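(R)-specific enoyl-CoA hydratase (Pseudomonas aeruginosa, PDB 5CPG) probably catalyses the reversible (R)-specific hydration of trans-2-enoyl-CoA to (R)-3-hydroxyacyl-CoA as a hotdog-fold hydratase of the MaoC family. Local coordinates at residues 95-107 with 116-128. Numbering follows the deposited sequence.
Sequences LGDDLKVELEVLE and MATRVFNQAGKQV
Arg119 reaches across from strand 116-121 to Glu102 and Glu104, which sit two residues apart on strand 98-107 and so project from the same face of the sheet. Its chain, extended from CG to NE, lies alongside that of Glu102 and brings NH1 between the two carboxylates, 2.9 Å from Glu102 OE1 and 2.8 Å from Glu104 OE1. NH2 joins it on Glu104 OE1, giving an end-on grip of two nitrogens on one oxygen. Both acids meet the guanidinium at its edge, near its plane, while their own carboxylates are turned steeply, 68° for Glu102. The small Ala117 methyl lies against one guanidinium face, toward its rim.

Met116 works on the other face, beside Leu103 and Val105. With CG anti to the backbone N (chi1 -174°) and bends at the next two torsions, the chain folds across strand 98-107 and lays SD over the Glu104 carbonyl, 3.5 Å from Glu104 C; SD also lies 4.0 Å from Leu103 CB and 3.9 Å from Val105 CG2. A flexible thioether suits a place between branched neighbours. Met116 also packs on Ile135 of strand 127-136, whereas helix 62-73, the central helix of the hotdog fold, meets this face through Val101, Leu103 and Thr118, whose hydroxyl bonds to Gln85.

Past the regular antiparallel ladder, Gln123 carries the pairing into the turn. Its amide uses both ends: NE2 donates almost straight to Asp97 OD1 (2.8 Å, 172°), and OE1 accepts from Asp98 N at 2.9 Å, from above the carbonyl plane. Asp97 OD2 is held by Lys94 N and by a water shared with Asn122 ND2.

The chemistry implies a two-faced hairpin: a largely apolar side, part of which packs against helix 62-73, and a side carrying the charged cluster, where the positive charge of Arg119 probably offsets the repulsion between the two carboxylates.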
loop_
_atom_site.group_PDB
_atom_site.type_symbol
_atom_site.label_atom_id
_atom_site.label_comp_id
_atom_site.label_asym_id
_atom_site.label_seq_id
_atom_site.Cartn_x
_atom_site.Cartn_y
_atom_site.Cartn_z
ATOM N N LEU A 95 -5.539 12.035 11.056
ATOM C CA LEU A 95 -4.388 12.252 11.918
ATOM C C LEU A 95 -4.800 12.057 13.361
ATOM O O LEU A 95 -5.822 12.599 13.798
ATOM C CB LEU A 95 -3.837 13.660 11.706
ATOM C CG LEU A 95 -2.624 14.049 12.536
ATOM C CD1 LEU A 95 -1.437 13.154 12.181
ATOM C CD2 LEU A 95 -2.316 15.531 12.242
ATOM N N GLY A 96 -4.035 11.260 14.110
ATOM C CA GLY A 96 -4.421 11.000 15.490
ATOM C C GLY A 96 -5.360 9.835 15.749
ATOM O O GLY A 96 -5.761 9.586 16.886
ATOM N N ASP A 97 -5.740 9.106 14.704
ATOM C CA ASP A 97 -6.470 7.858 14.888
ATOM C C ASP A 97 -5.493 6.754 15.259
ATOM O O ASP A 97 -4.292 6.929 15.095
ATOM C CB ASP A 97 -7.222 7.479 13.592
ATOM C CG ASP A 97 -8.447 8.327 13.362
ATOM O OD1 ASP A 97 -8.844 9.085 14.259
ATOM O OD2 ASP A 97 -9.051 8.247 12.271
ATOM N N ASP A 98 -5.989 5.609 15.770
ATOM C CA ASP A 98 -5.143 4.431 16.004
ATOM C C ASP A 98 -5.808 3.288 15.281
ATOM O O ASP A 98 -7.004 3.123 15.421
ATOM C CB ASP A 98 -5.019 4.074 17.486
ATOM C CG ASP A 98 -4.098 5.001 18.238
ATOM O OD1 ASP A 98 -2.861 4.839 18.109
ATOM O OD2 ASP A 98 -4.614 5.853 18.997
ATOM N N LEU A 99 -5.044 2.517 14.537
ATOM C CA LEU A 99 -5.668 1.450 13.756
ATOM C C LEU A 99 -5.274 0.092 14.291
ATOM O O LEU A 99 -4.164 -0.125 14.747
ATOM C CB LEU A 99 -5.267 1.555 12.274
ATOM C CG LEU A 99 -5.623 2.860 11.614
ATOM C CD1 LEU A 99 -5.200 2.792 10.134
ATOM C CD2 LEU A 99 -7.111 3.140 11.739
ATOM N N LYS A 100 -6.207 -0.847 14.181
ATOM C CA LYS A 100 -5.939 -2.233 14.489
ATOM C C LYS A 100 -6.255 -3.090 13.272
ATOM O O LYS A 100 -7.399 -3.059 12.787
ATOM C CB LYS A 100 -6.786 -2.687 15.690
ATOM C CG LYS A 100 -6.688 -4.171 15.973
ATOM C CD LYS A 100 -7.630 -4.552 17.099
ATOM C CE LYS A 100 -9.049 -4.002 16.812
ATOM N NZ LYS A 100 -10.076 -4.320 17.872
ATOM N N VAL A 101 -5.242 -3.759 12.748
ATOM C CA VAL A 101 -5.429 -4.744 11.696
ATOM C C VAL A 101 -5.813 -6.061 12.342
ATOM O O VAL A 101 -5.150 -6.518 13.293
ATOM C CB VAL A 101 -4.160 -4.956 10.850
ATOM C CG1 VAL A 101 -4.359 -6.123 9.908
ATOM C CG2 VAL A 101 -3.812 -3.664 10.093
ATOM N N GLU A 102 -6.909 -6.627 11.870
ATOM C CA GLU A 102 -7.310 -7.964 12.303
ATOM C C GLU A 102 -7.191 -8.929 11.130
ATOM O O GLU A 102 -7.790 -8.690 10.092
ATOM C CB GLU A 102 -8.740 -7.966 12.834
ATOM C CG GLU A 102 -9.091 -9.379 13.345
ATOM C CD GLU A 102 -10.567 -9.616 13.641
ATOM O OE1 GLU A 102 -11.440 -9.322 12.793
ATOM O OE2 GLU A 102 -10.845 -10.127 14.744
ATOM N N LEU A 103 -6.422 -9.981 11.311
ATOM C CA LEU A 103 -6.281 -11.011 10.276
ATOM C C LEU A 103 -7.087 -12.204 10.715
ATOM O O LEU A 103 -7.103 -12.533 11.895
ATOM C CB LEU A 103 -4.824 -11.430 10.085
ATOM C CG LEU A 103 -3.841 -10.322 9.708
ATOM C CD1 LEU A 103 -2.458 -10.935 9.549
ATOM C CD2 LEU A 103 -4.329 -9.641 8.420
ATOM N N GLU A 104 -7.686 -12.912 9.768
ATOM C CA GLU A 104 -8.329 -14.174 10.137
ATOM C C GLU A 104 -8.159 -15.202 9.020
ATOM O O GLU A 104 -8.436 -14.880 7.875
ATOM C CB GLU A 104 -9.820 -13.968 10.383
ATOM C CG GLU A 104 -10.499 -15.268 10.879
ATOM C CD GLU A 104 -12.019 -15.117 11.026
ATOM O OE1 GLU A 104 -12.515 -13.967 11.084
ATOM O OE2 GLU A 104 -12.720 -16.161 11.069
ATOM N N VAL A 105 -7.743 -16.423 9.356
ATOM C CA VAL A 105 -7.614 -17.461 8.321
ATOM C C VAL A 105 -9.011 -17.919 7.862
ATOM O O VAL A 105 -9.812 -18.382 8.686
ATOM C CB VAL A 105 -6.814 -18.670 8.812
ATOM C CG1 VAL A 105 -6.834 -19.761 7.723
ATOM C CG2 VAL A 105 -5.360 -18.291 9.224
ATOM N N LEU A 106 -9.332 -17.746 6.571
ATOM C CA LEU A 106 -10.682 -18.075 6.086
ATOM C C LEU A 106 -10.713 -19.472 5.478
ATOM O O LEU A 106 -11.662 -20.234 5.687
ATOM C CB LEU A 106 -11.182 -17.068 5.036
ATOM C CG LEU A 106 -11.465 -15.624 5.436
ATOM C CD1 LEU A 106 -11.882 -14.839 4.242
ATOM C CD2 LEU A 106 -12.587 -15.559 6.543
ATOM N N GLU A 107 -9.674 -19.808 4.732
ATOM C CA GLU A 107 -9.606 -21.066 3.984
ATOM C C GLU A 107 -8.167 -21.511 3.843
ATOM O O GLU A 107 -7.309 -20.671 3.600
ATOM C CB GLU A 107 -10.209 -20.908 2.577
ATOM C CG GLU A 107 -11.622 -20.352 2.537
ATOM C CD GLU A 107 -12.094 -19.968 1.148
ATOM O OE1 GLU A 107 -11.811 -20.705 0.175
ATOM O OE2 GLU A 107 -12.758 -18.922 1.029
ATOM N N MET A 116 -7.079 -15.078 3.571
ATOM C CA MET A 116 -6.973 -14.418 4.869
ATOM C C MET A 116 -7.887 -13.235 4.848
ATOM O O MET A 116 -7.819 -12.415 3.903
ATOM C CB MET A 116 -5.522 -13.968 5.137
ATOM C CG MET A 116 -5.295 -13.419 6.513
ATOM S SD MET A 116 -4.952 -14.713 7.739
ATOM C CE MET A 116 -3.684 -15.568 6.832
ATOM N N ALA A 117 -8.788 -13.130 5.829
ATOM C CA ALA A 117 -9.575 -11.914 5.926
ATOM C C ALA A 117 -8.651 -10.817 6.474
ATOM O O ALA A 117 -7.814 -11.112 7.317
ATOM C CB ALA A 117 -10.771 -12.103 6.845
ATOM N N THR A 118 -8.769 -9.589 5.971
ATOM C CA THR A 118 -7.863 -8.509 6.380
ATOM C C THR A 118 -8.704 -7.280 6.683
ATOM O O THR A 118 -9.103 -6.560 5.787
ATOM C CB THR A 118 -6.796 -8.196 5.290
ATOM O OG1 THR A 118 -7.464 -7.800 4.087
ATOM C CG2 THR A 118 -5.957 -9.436 4.978
ATOM N N ARG A 119 -9.043 -7.065 7.959
ATOM C CA ARG A 119 -9.933 -5.981 8.344
ATOM C C ARG A 119 -9.143 -4.949 9.129
ATOM O O ARG A 119 -8.190 -5.325 9.823
ATOM C CB ARG A 119 -11.094 -6.503 9.216
ATOM C CG ARG A 119 -11.809 -7.730 8.591
ATOM C CD ARG A 119 -12.622 -8.507 9.637
ATOM N NE ARG A 119 -13.165 -9.760 9.056
ATOM C CZ ARG A 119 -12.994 -10.981 9.562
ATOM N NH1 ARG A 119 -12.336 -11.177 10.700
ATOM N NH2 ARG A 119 -13.538 -12.024 8.945
ATOM N N VAL A 120 -9.548 -3.693 9.037
ATOM C CA VAL A 120 -8.861 -2.641 9.803
ATOM C C VAL A 120 -9.918 -1.825 10.524
ATOM O O VAL A 120 -10.911 -1.400 9.929
ATOM C CB VAL A 120 -8.021 -1.675 8.922
ATOM C CG1 VAL A 120 -7.228 -0.705 9.835
ATOM C CG2 VAL A 120 -7.074 -2.454 8.037
ATOM N N PHE A 121 -9.672 -1.603 11.814
ATOM C CA PHE A 121 -10.579 -0.833 12.666
ATOM C C PHE A 121 -9.863 0.328 13.293
ATOM O O PHE A 121 -8.677 0.233 13.573
ATOM C CB PHE A 121 -11.148 -1.706 13.790
ATOM C CG PHE A 121 -11.913 -2.892 13.297
ATOM C CD1 PHE A 121 -11.249 -4.071 13.072
ATOM C CD2 PHE A 121 -13.268 -2.801 13.012
ATOM C CE1 PHE A 121 -11.918 -5.209 12.585
ATOM C CE2 PHE A 121 -13.974 -3.954 12.519
ATOM C CZ PHE A 121 -13.287 -5.138 12.315
ATOM N N ASN A 122 -10.605 1.386 13.563
ATOM C CA ASN A 122 -10.024 2.530 14.246
ATOM C C ASN A 122 -10.308 2.444 15.741
ATOM O O ASN A 122 -10.905 1.477 16.227
ATOM C CB ASN A 122 -10.528 3.853 13.661
ATOM C CG ASN A 122 -12.037 4.077 13.845
ATOM O OD1 ASN A 122 -12.673 3.461 14.691
ATOM N ND2 ASN A 122 -12.603 4.968 13.045
ATOM N N GLN A 123 -9.885 3.474 16.457
ATOM C CA GLN A 123 -9.904 3.458 17.930
ATOM C C GLN A 123 -11.320 3.395 18.517
ATOM O O GLN A 123 -11.497 3.043 19.688
ATOM C CB GLN A 123 -9.150 4.685 18.473
ATOM C CG GLN A 123 -9.794 6.060 18.218
ATOM C CD GLN A 123 -9.460 6.594 16.867
ATOM O OE1 GLN A 123 -8.840 5.895 16.055
ATOM N NE2 GLN A 123 -9.798 7.866 16.628
ATOM N N ALA A 124 -12.312 3.724 17.698
ATOM C CA ALA A 124 -13.712 3.734 18.111
ATOM C C ALA A 124 -14.402 2.427 17.700
ATOM O O ALA A 124 -15.619 2.235 17.856
ATOM C CB ALA A 124 -14.407 4.905 17.520
ATOM N N GLY A 125 -13.609 1.519 17.163
ATOM C CA GLY A 125 -14.127 0.222 16.781
ATOM C C GLY A 125 -14.831 0.182 15.435
ATOM O O GLY A 125 -15.372 -0.860 15.064
ATOM N N LYS A 126 -14.847 1.304 14.722
ATOM C CA LYS A 126 -15.477 1.402 13.414
ATOM C C LYS A 126 -14.550 0.765 12.369
ATOM O O LYS A 126 -13.351 0.988 12.403
ATOM C CB LYS A 126 -15.746 2.858 13.061
ATOM C CG LYS A 126 -16.824 3.478 13.951
ATOM C CD LYS A 126 -18.197 2.935 13.564
ATOM C CE LYS A 126 -19.315 3.545 14.419
ATOM N NZ LYS A 126 -19.487 2.914 15.766
ATOM N N GLN A 127 -15.088 -0.006 11.439
ATOM C CA GLN A 127 -14.212 -0.597 10.406
ATOM C C GLN A 127 -13.828 0.445 9.334
ATOM O O GLN A 127 -14.675 1.121 8.764
ATOM C CB GLN A 127 -14.903 -1.824 9.784
ATOM C CG GLN A 127 -14.015 -2.597 8.808
ATOM C CD GLN A 127 -14.588 -3.966 8.484
ATOM O OE1 GLN A 127 -15.703 -4.269 8.862
ATOM N NE2 GLN A 127 -13.815 -4.799 7.804
ATOM N N VAL A 128 -12.534 0.588 9.055
ATOM C CA VAL A 128 -12.099 1.546 8.046
ATOM C C VAL A 128 -11.731 0.872 6.719
ATOM O O VAL A 128 -11.820 1.481 5.674
ATOM C CB VAL A 128 -10.937 2.391 8.556
ATOM C CG1 VAL A 128 -11.380 3.177 9.782
ATOM C CG2 VAL A 128 -9.746 1.551 8.890
HETATM O O HOH W 1 -10.747 6.313 11.178
#